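Local atomic coordinates of transcription initiation factor IIB,Transcription initiation factor IIB (Methanocaldococcus vulcanius, PDB entry 5O9I), a protein that forms a mini-intein with the HINT fold, which probably excises itself from its transcription factor precursor by protein splicing. Residues G43-A48 / E71-P76; D7-I12 / E166-Y171; L121-E126 / I155-K160. All blocks are in the same frame, centred on the assembly; numbering follows the deposited sequence.

Contact 1 (G43-A48 / E71-P76); sequences GILEIA and EVSRHP
The ring of H75 has L45 over one face: methyl CD1 of L45 sits 3.4 Å from CG of H75, a methyl on a flat ring. The guanidinium of R74 is met at its edge by the carboxylate of E46. In this salt bridge, E46 OE2 lies 2.8 Å from R74 NE. A second, weak bond runs from R74 NH2 to the same oxygen. R74 NE approaches OE2 from above the carboxylate plane, 48° out of it, and the two flat groups are turned 39° against each other. R74 leaves its backbone with CG between N and the carbonyl carbon (chi1 74°). Beyond CG the chain runs extended, alongside E46.

Strands 46-49 and 71-76 are antiparallel here. E46 pairs with R74 and A48 with V72 as hydrogen-bonded pairs. V72 N to A48 O measures 2.9 Å. I47 and S73 form the non-hydrogen-bonded pair between them, with I47 CG1 4.0 Å from S73 CB. A48 and V72 share the E46 face of the sheet, and helix 25-34 packs against it through I29, I32 and I33.

R74 NH1 also makes a salt bridge to D30 of that helix. The arginine therefore has an acid on each of two elements, the edge strand and the helix. The paired charges probably offset one another at this partly exposed site and fix the rotation of the guanidinium.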
loop_
_atom_site.group_PDB
_atom_site.type_symbol
_atom_site.label_atom_id
_atom_site.label_comp_id
_atom_site.label_asym_id
_atom_site.label_seq_id
_atom_site.Cartn_x
_atom_site.Cartn_y
_atom_site.Cartn_z
ATOM N N GLY A 43 -20.180 -2.236 -9.176
ATOM C CA GLY A 43 -19.278 -3.104 -9.894
ATOM C C GLY A 43 -18.912 -4.332 -9.060
ATOM O O GLY A 43 -19.690 -4.883 -8.269
ATOM N N ILE A 44 -17.658 -4.708 -9.204
ATOM C CA ILE A 44 -17.012 -5.651 -8.276
ATOM C C ILE A 44 -16.086 -4.894 -7.287
ATOM O O ILE A 44 -15.271 -5.517 -6.616
ATOM C CB ILE A 44 -16.333 -6.834 -9.030
ATOM C CG1 ILE A 44 -15.349 -6.321 -10.128
ATOM C CG2 ILE A 44 -17.415 -7.804 -9.517
ATOM C CD1 ILE A 44 -15.796 -6.399 -11.585
ATOM N N LEU A 45 -16.240 -3.562 -7.201
ATOM C CA LEU A 45 -15.648 -2.765 -6.153
ATOM C C LEU A 45 -16.738 -2.042 -5.376
ATOM O O LEU A 45 -17.554 -1.336 -5.948
ATOM C CB LEU A 45 -14.673 -1.719 -6.698
ATOM C CG LEU A 45 -13.186 -2.141 -6.665
ATOM C CD1 LEU A 45 -12.871 -2.996 -7.889
ATOM C CD2 LEU A 45 -12.205 -0.978 -6.541
ATOM N N GLU A 46 -16.678 -2.185 -4.053
ATOM C CA GLU A 46 -17.400 -1.346 -3.120
ATOM C C GLU A 46 -16.527 -0.208 -2.606
ATOM O O GLU A 46 -15.382 -0.427 -2.281
ATOM C CB GLU A 46 -17.790 -2.167 -1.937
ATOM C CG GLU A 46 -18.771 -3.253 -2.208
ATOM C CD GLU A 46 -19.017 -3.992 -0.923
ATOM O OE1 GLU A 46 -19.929 -3.592 -0.164
ATOM O OE2 GLU A 46 -18.205 -4.899 -0.649
ATOM N N ILE A 47 -17.077 1.003 -2.591
ATOM C CA ILE A 47 -16.358 2.216 -2.209
ATOM C C ILE A 47 -17.103 2.992 -1.136
ATOM O O ILE A 47 -18.336 3.100 -1.178
ATOM C CB ILE A 47 -16.184 3.135 -3.414
ATOM C CG1 ILE A 47 -15.292 2.450 -4.446
ATOM C CG2 ILE A 47 -15.592 4.482 -3.038
ATOM C CD1 ILE A 47 -16.099 1.843 -5.552
ATOM N N ALA A 48 -16.359 3.552 -0.189
ATOM C CA ALA A 48 -16.951 4.358 0.869
ATOM C C ALA A 48 -16.057 5.498 1.276
ATOM O O ALA A 48 -14.839 5.374 1.302
ATOM C CB ALA A 48 -17.295 3.500 2.092
ATOM N N GLU A 71 -11.177 8.250 0.722
ATOM C CA GLU A 71 -12.064 7.067 0.614
ATOM C C GLU A 71 -11.326 5.728 0.530
ATOM O O GLU A 71 -10.159 5.656 0.207
ATOM C CB GLU A 71 -12.996 7.187 -0.609
ATOM C CG GLU A 71 -12.369 7.869 -1.816
ATOM C CD GLU A 71 -12.816 7.319 -3.143
ATOM O OE1 GLU A 71 -14.032 7.134 -3.301
ATOM O OE2 GLU A 71 -11.949 7.070 -4.009
ATOM N N VAL A 72 -12.063 4.660 0.809
ATOM C CA VAL A 72 -11.543 3.302 0.850
ATOM C C VAL A 72 -12.374 2.429 -0.058
ATOM O O VAL A 72 -13.479 2.782 -0.361
ATOM C CB VAL A 72 -11.560 2.728 2.292
ATOM C CG1 VAL A 72 -10.605 3.521 3.168
ATOM C CG2 VAL A 72 -12.973 2.690 2.907
ATOM N N SER A 73 -11.833 1.278 -0.454
ATOM C CA SER A 73 -12.448 0.387 -1.417
ATOM C C SER A 73 -12.038 -1.037 -1.149
ATOM O O SER A 73 -11.024 -1.268 -0.528
ATOM C CB SER A 73 -12.055 0.769 -2.860
ATOM O OG SER A 73 -10.663 0.603 -3.161
ATOM N N ARG A 74 -12.860 -1.984 -1.605
ATOM C CA ARG A 74 -12.505 -3.386 -1.663
ATOM C C ARG A 74 -13.165 -4.111 -2.835
ATOM O O ARG A 74 -14.148 -3.670 -3.356
ATOM C CB ARG A 74 -12.920 -4.060 -0.365
ATOM C CG ARG A 74 -14.421 -4.270 -0.229
ATOM C CD ARG A 74 -14.781 -4.722 1.169
ATOM N NE ARG A 74 -16.224 -4.788 1.348
ATOM C CZ ARG A 74 -16.854 -5.200 2.450
ATOM N NH1 ARG A 74 -16.192 -5.607 3.511
ATOM N NH2 ARG A 74 -18.166 -5.164 2.508
ATOM N N HIS A 75 -12.603 -5.246 -3.192
ATOM C CA HIS A 75 -13.124 -6.050 -4.259
ATOM C C HIS A 75 -12.724 -7.479 -4.117
ATOM O O HIS A 75 -11.567 -7.735 -3.761
ATOM C CB HIS A 75 -12.821 -5.518 -5.677
ATOM C CG HIS A 75 -11.387 -5.427 -6.101
ATOM N ND1 HIS A 75 -10.591 -4.338 -5.798
ATOM C CD2 HIS A 75 -10.669 -6.181 -6.968
ATOM C CE1 HIS A 75 -9.412 -4.475 -6.379
ATOM N NE2 HIS A 75 -9.435 -5.583 -7.099
ATOM N N PRO A 76 -13.676 -8.412 -4.352
ATOM C CA PRO A 76 -13.338 -9.843 -4.406
ATOM C C PRO A 76 -12.246 -10.146 -5.436
ATOM O O PRO A 76 -12.104 -9.447 -6.453
ATOM C CB PRO A 76 -14.662 -10.528 -4.793
ATOM C CG PRO A 76 -15.749 -9.511 -4.606
ATOM C CD PRO A 76 -15.117 -8.156 -4.554
#

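Contact 2 (D7-I12 / E166-Y171); sequences DYSEPI and EPTNGY
D7 and T168 meet because D7 holds CG anti to its backbone N (chi1 -171°), which carries the carboxylate across to the 166-171 loop. Y8 has the same first torsion, and its ring reaches the side chain of N169. T168 OG1 donates to D7 OD2 at 3.0 Å, on the syn side and close to the carboxylate plane. The two side chains cross at about a right angle.

The same oxygen takes two bonds from its own segment. S9 OG donates to D7 OD2 at 2.7 Å, and S9 N at 3.1 Å with a nearly straight N-H (172°). The second of these makes an Asx turn within the type I turn from D7 to E10. CB of Y8 packs 3.6 Å from T168 OG1. The amide of N169 stands steeply to the Y8 ring, their planes 79° apart.

Without the carboxylate, an alanine here would probably leave T168 OG1 and S9 without their shared acceptor and free the turn to shift. R92 of strand 89-93 touches both D7 and T168, and Y8 rests against helix 25-34. With three donors on one oxygen, D7 both shapes its own turn and ties the N-terminal segment to the loop ahead of strand 171-176.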
loop_
_atom_site.group_PDB
_atom_site.type_symbol
_atom_site.label_atom_id
_atom_site.label_comp_id
_atom_site.label_asym_id
_atom_site.label_seq_id
_atom_site.Cartn_x
_atom_site.Cartn_y
_atom_site.Cartn_z
ATOM N N ASP A 7 -3.912 -7.211 0.328
ATOM C CA ASP A 7 -4.585 -8.252 1.064
ATOM C C ASP A 7 -5.166 -7.776 2.391
ATOM O O ASP A 7 -4.602 -6.885 3.040
ATOM C CB ASP A 7 -3.648 -9.395 1.296
ATOM C CG ASP A 7 -4.368 -10.610 1.873
ATOM O OD1 ASP A 7 -5.164 -11.275 1.109
ATOM O OD2 ASP A 7 -4.152 -10.838 3.091
ATOM N N TYR A 8 -6.288 -8.390 2.777
ATOM C CA TYR A 8 -6.957 -8.180 4.070
ATOM C C TYR A 8 -5.982 -7.974 5.209
ATOM O O TYR A 8 -6.103 -7.016 5.975
ATOM C CB TYR A 8 -7.863 -9.385 4.436
ATOM C CG TYR A 8 -8.639 -9.178 5.745
ATOM C CD1 TYR A 8 -8.149 -9.645 6.983
ATOM C CD2 TYR A 8 -9.847 -8.481 5.757
ATOM C CE1 TYR A 8 -8.853 -9.410 8.175
ATOM C CE2 TYR A 8 -10.550 -8.246 6.938
ATOM C CZ TYR A 8 -10.050 -8.695 8.148
ATOM O OH TYR A 8 -10.781 -8.439 9.282
ATOM N N SER A 9 -5.024 -8.865 5.315
ATOM C CA SER A 9 -4.249 -8.976 6.564
ATOM C C SER A 9 -3.049 -8.040 6.668
ATOM O O SER A 9 -2.537 -7.890 7.744
ATOM C CB SER A 9 -3.789 -10.414 6.776
ATOM O OG SER A 9 -3.159 -10.882 5.604
ATOM N N GLU A 10 -2.630 -7.390 5.578
ATOM C CA GLU A 10 -1.456 -6.506 5.614
ATOM C C GLU A 10 -1.711 -5.337 6.562
ATOM O O GLU A 10 -2.791 -4.742 6.552
ATOM C CB GLU A 10 -1.142 -5.964 4.236
ATOM C CG GLU A 10 -0.744 -7.022 3.211
ATOM C CD GLU A 10 0.570 -7.725 3.546
ATOM O OE1 GLU A 10 1.343 -7.199 4.397
ATOM O OE2 GLU A 10 0.839 -8.799 2.923
ATOM N N PRO A 11 -0.749 -5.039 7.452
ATOM C CA PRO A 11 -0.941 -3.966 8.404
ATOM C C PRO A 11 -0.545 -2.587 7.864
ATOM O O PRO A 11 0.293 -2.466 6.947
ATOM C CB PRO A 11 -0.053 -4.385 9.576
ATOM C CG PRO A 11 1.038 -5.152 8.937
ATOM C CD PRO A 11 0.478 -5.816 7.739
ATOM N N ILE A 12 -1.173 -1.584 8.458
ATOM C CA ILE A 12 -0.921 -0.201 8.157
ATOM C C ILE A 12 -0.967 0.635 9.413
ATOM O O ILE A 12 -1.715 0.398 10.332
ATOM C CB ILE A 12 -1.960 0.468 7.190
ATOM C CG1 ILE A 12 -3.365 0.061 7.616
ATOM C CG2 ILE A 12 -1.681 0.140 5.728
ATOM C CD1 ILE A 12 -4.460 0.772 6.869
ATOM N N GLU A 166 -3.120 -17.326 -2.603
ATOM C CA GLU A 166 -4.530 -17.029 -2.458
ATOM C C GLU A 166 -4.745 -15.965 -1.407
ATOM O O GLU A 166 -3.995 -15.867 -0.450
ATOM C CB GLU A 166 -5.336 -18.307 -2.129
ATOM C CG GLU A 166 -5.402 -18.714 -0.640
ATOM C CD GLU A 166 -5.889 -20.128 -0.406
ATOM O OE1 GLU A 166 -6.644 -20.663 -1.263
ATOM O OE2 GLU A 166 -5.520 -20.691 0.656
ATOM N N PRO A 167 -5.795 -15.161 -1.562
ATOM C CA PRO A 167 -6.119 -14.093 -0.621
ATOM C C PRO A 167 -6.881 -14.419 0.644
ATOM O O PRO A 167 -8.062 -14.743 0.573
ATOM C CB PRO A 167 -7.042 -13.215 -1.428
ATOM C CG PRO A 167 -7.650 -14.136 -2.397
ATOM C CD PRO A 167 -6.499 -14.957 -2.818
ATOM N N THR A 168 -6.237 -14.150 1.773
ATOM C CA THR A 168 -6.859 -14.202 3.089
ATOM C C THR A 168 -8.076 -13.237 3.053
ATOM O O THR A 168 -7.950 -12.151 2.491
ATOM C CB THR A 168 -5.836 -13.801 4.198
ATOM O OG1 THR A 168 -6.124 -12.496 4.707
ATOM C CG2 THR A 168 -4.337 -13.869 3.750
ATOM N N ASN A 169 -9.221 -13.615 3.626
ATOM C CA ASN A 169 -10.507 -13.016 3.312
ATOM C C ASN A 169 -10.476 -12.645 1.845
ATOM O O ASN A 169 -10.121 -11.519 1.549
ATOM C CB ASN A 169 -10.897 -11.839 4.262
ATOM C CG ASN A 169 -12.121 -11.036 3.772
ATOM O OD1 ASN A 169 -13.128 -11.740 3.118
ATOM N ND2 ASN A 169 -12.017 -9.599 3.907
ATOM N N GLY A 170 -10.803 -13.575 0.946
ATOM C CA GLY A 170 -10.874 -13.284 -0.506
ATOM C C GLY A 170 -11.360 -11.899 -0.940
ATOM O O GLY A 170 -12.387 -11.746 -1.530
ATOM N N TYR A 171 -10.608 -10.876 -0.584
ATOM C CA TYR A 171 -10.965 -9.480 -0.800
ATOM C C TYR A 171 -9.644 -8.780 -0.801
ATOM O O TYR A 171 -8.808 -9.051 0.057
ATOM C CB TYR A 171 -11.786 -8.888 0.370
ATOM C CG TYR A 171 -13.276 -8.658 0.158
ATOM C CD1 TYR A 171 -14.008 -7.987 1.120
ATOM C CD2 TYR A 171 -13.965 -9.067 -0.995
ATOM C CE1 TYR A 171 -15.370 -7.756 0.967
ATOM C CE2 TYR A 171 -15.329 -8.828 -1.150
ATOM C CZ TYR A 171 -16.028 -8.141 -0.174
ATOM O OH TYR A 171 -17.399 -7.949 -0.328
#

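Contact 3 (L121-E126 / I155-K160); sequences LVLAKE and IFLKIK
Four backbone hydrogen bonds join L121 to L157 and L123 to I155, making two antiparallel hydrogen-bonded pairs. L121 N gives to L157 O at 2.8 Å, and L157 N returns to L121 O at 3.0 Å. I155 N to L123 O is shorter, 2.7 Å. The non-hydrogen-bonded pair V122 and F156 lies between them. Here the CA of F156 comes 3.3 Å from L121 O, a CA-H...O contact. The short strand axes run at 131° to each other, so the pair is strongly twisted.

V122 and F156 lie side by side on one face of the sheet and point the same way. Both methyls of V122 touch the ring at CE1; CG1 of V122 is 4.1 Å from F156 CE1. F100 and V102 of strand 98-103 touch V122 and F156 respectively.

L121, L123, I155 and L157 share the other face. L123 CB meets I155 CG1, and L123 CD1 meets L157 CB at 4.2 Å. L121 also reaches along the neighbouring strand, where its CG rests 3.9 Å from I159 CG1. I83 of strand 81-85 touches both L121 and I159.

At the end of the pairing the chain of 121-126 turns off. I155 has CG1 between its backbone N and the carbonyl carbon (chi1 55°), which sets it against the carbonyls of L123 and A124. Its other branch, CG2, lies 3.8 Å from K125 CG. The ammonium of K125 is hydrogen-bonded to the carbonyls of F154 and S152.

The backbone polar groups of the two hydrogen-bonded pairs are thus satisfied strand to strand. The side chains that meet on both faces are almost all apolar. The pairing therefore covers hydrophobic surface along 120-124, the outermost strand of this sheet in the HINT fold.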
loop_
_atom_site.group_PDB
_atom_site.type_symbol
_atom_site.label_atom_id
_atom_site.label_comp_id
_atom_site.label_asym_id
_atom_site.label_seq_id
_atom_site.Cartn_x
_atom_site.Cartn_y
_atom_site.Cartn_z
ATOM N N LEU A 121 13.219 -2.363 -5.274
ATOM C CA LEU A 121 11.963 -1.811 -4.786
ATOM C C LEU A 121 12.205 -0.827 -3.702
ATOM O O LEU A 121 13.204 -0.896 -3.016
ATOM C CB LEU A 121 11.074 -2.914 -4.254
ATOM C CG LEU A 121 10.442 -3.797 -5.322
ATOM C CD1 LEU A 121 9.336 -4.619 -4.670
ATOM C CD2 LEU A 121 9.905 -3.010 -6.496
ATOM N N VAL A 122 11.275 0.104 -3.572
ATOM C CA VAL A 122 11.337 1.172 -2.567
ATOM C C VAL A 122 10.521 0.730 -1.342
ATOM O O VAL A 122 9.372 0.268 -1.475
ATOM C CB VAL A 122 10.764 2.484 -3.123
ATOM C CG1 VAL A 122 11.095 3.598 -2.179
ATOM C CG2 VAL A 122 11.377 2.855 -4.445
ATOM N N LEU A 123 11.136 0.830 -0.175
ATOM C CA LEU A 123 10.429 0.647 1.111
ATOM C C LEU A 123 10.865 1.739 2.078
ATOM O O LEU A 123 11.847 2.480 1.789
ATOM C CB LEU A 123 10.718 -0.725 1.762
ATOM C CG LEU A 123 10.349 -1.999 1.039
ATOM C CD1 LEU A 123 11.366 -2.422 -0.023
ATOM C CD2 LEU A 123 10.162 -3.126 2.074
ATOM N N ALA A 124 10.137 1.797 3.189
ATOM C CA ALA A 124 10.333 2.736 4.306
ATOM C C ALA A 124 11.619 2.430 5.112
ATOM O O ALA A 124 12.002 1.294 5.301
ATOM C CB ALA A 124 9.110 2.653 5.216
ATOM N N LYS A 125 12.330 3.481 5.469
ATOM C CA LYS A 125 13.507 3.403 6.338
ATOM C C LYS A 125 13.221 2.892 7.723
ATOM O O LYS A 125 12.323 3.378 8.343
ATOM C CB LYS A 125 14.175 4.762 6.522
ATOM C CG LYS A 125 15.473 4.979 5.734
ATOM C CD LYS A 125 16.074 6.389 6.091
ATOM C CE LYS A 125 17.265 6.865 5.278
ATOM N NZ LYS A 125 16.986 6.578 3.835
ATOM N N GLU A 126 13.943 1.857 8.141
ATOM C CA GLU A 126 14.149 1.422 9.541
ATOM C C GLU A 126 13.090 0.669 10.327
ATOM O O GLU A 126 13.324 0.318 11.511
ATOM C CB GLU A 126 14.620 2.593 10.376
ATOM C CG GLU A 126 16.071 2.947 10.123
ATOM C CD GLU A 126 16.432 4.229 10.899
ATOM O OE1 GLU A 126 15.915 5.319 10.543
ATOM O OE2 GLU A 126 17.184 4.136 11.882
ATOM N N ILE A 155 14.504 3.042 1.709
ATOM C CA ILE A 155 15.535 2.132 1.425
ATOM C C ILE A 155 15.154 1.412 0.116
ATOM O O ILE A 155 13.943 1.310 -0.216
ATOM C CB ILE A 155 15.757 1.116 2.546
ATOM C CG1 ILE A 155 14.475 0.375 2.879
ATOM C CG2 ILE A 155 16.296 1.848 3.763
ATOM C CD1 ILE A 155 14.732 -0.749 3.845
ATOM N N PHE A 156 16.186 0.891 -0.592
ATOM C CA PHE A 156 16.039 0.261 -1.860
ATOM C C PHE A 156 16.563 -1.163 -1.722
ATOM O O PHE A 156 17.717 -1.358 -1.401
ATOM C CB PHE A 156 16.824 1.075 -2.890
ATOM C CG PHE A 156 16.524 2.531 -2.825
ATOM C CD1 PHE A 156 15.340 3.018 -3.337
ATOM C CD2 PHE A 156 17.358 3.376 -2.144
ATOM C CE1 PHE A 156 14.981 4.346 -3.195
ATOM C CE2 PHE A 156 17.029 4.716 -1.971
ATOM C CZ PHE A 156 15.807 5.215 -2.505
ATOM N N LEU A 157 15.704 -2.164 -1.933
ATOM C CA LEU A 157 16.037 -3.540 -1.681
ATOM C C LEU A 157 15.684 -4.354 -2.897
ATOM O O LEU A 157 14.773 -3.960 -3.658
ATOM C CB LEU A 157 15.266 -4.050 -0.455
ATOM C CG LEU A 157 15.700 -3.489 0.918
ATOM C CD1 LEU A 157 14.948 -4.164 2.043
ATOM C CD2 LEU A 157 17.214 -3.576 1.188
ATOM N N LYS A 158 16.355 -5.498 -3.062
ATOM C CA LYS A 158 16.194 -6.277 -4.301
ATOM C C LYS A 158 15.205 -7.376 -4.006
ATOM O O LYS A 158 15.147 -7.862 -2.869
ATOM C CB LYS A 158 17.502 -6.885 -4.828
ATOM C CG LYS A 158 18.829 -6.297 -4.324
ATOM C CD LYS A 158 20.024 -7.243 -4.613
ATOM C CE LYS A 158 20.949 -6.746 -5.752
ATOM N NZ LYS A 158 20.202 -6.251 -6.958
ATOM N N ILE A 159 14.519 -7.819 -5.041
ATOM C CA ILE A 159 13.492 -8.824 -4.882
ATOM C C ILE A 159 14.125 -10.214 -4.821
ATOM O O ILE A 159 14.877 -10.587 -5.710
ATOM C CB ILE A 159 12.496 -8.765 -6.055
ATOM C CG1 ILE A 159 11.864 -7.389 -6.142
ATOM C CG2 ILE A 159 11.445 -9.873 -5.912
ATOM C CD1 ILE A 159 11.558 -6.903 -7.529
ATOM N N LYS A 160 13.787 -10.968 -3.774
ATOM C CA LYS A 160 14.360 -12.282 -3.520
ATOM C C LYS A 160 13.572 -13.280 -4.359
ATOM O O LYS A 160 14.129 -13.933 -5.242
ATOM C CB LYS A 160 14.276 -12.603 -2.025
ATOM C CG LYS A 160 15.132 -13.786 -1.592
ATOM C CD LYS A 160 16.282 -13.407 -0.665
ATOM C CE LYS A 160 15.788 -13.203 0.773
ATOM N NZ LYS A 160 16.838 -12.724 1.727
#

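In the fold
From the N terminus, the chain first enters contact 2 at 7-12. That contact closes only at 166-171, so it spans most of the chain. Contacts 1 and 3 are both nested inside its long loop, one after the other. Contact 1 closes a short excursion between strands 46-49 and 71-76. Contact 3 then pairs strand 120-124 with 154-162 at the edge of another sheet, on the opposite side of the chain's centre from contact 1. Contacts 1 and 2 touch through Y171, whose OH probably hydrogen-bonds to E46 and whose ring packs on R74 and P76. Contact 3 stays about 10 Å from contact 2, nearest atoms.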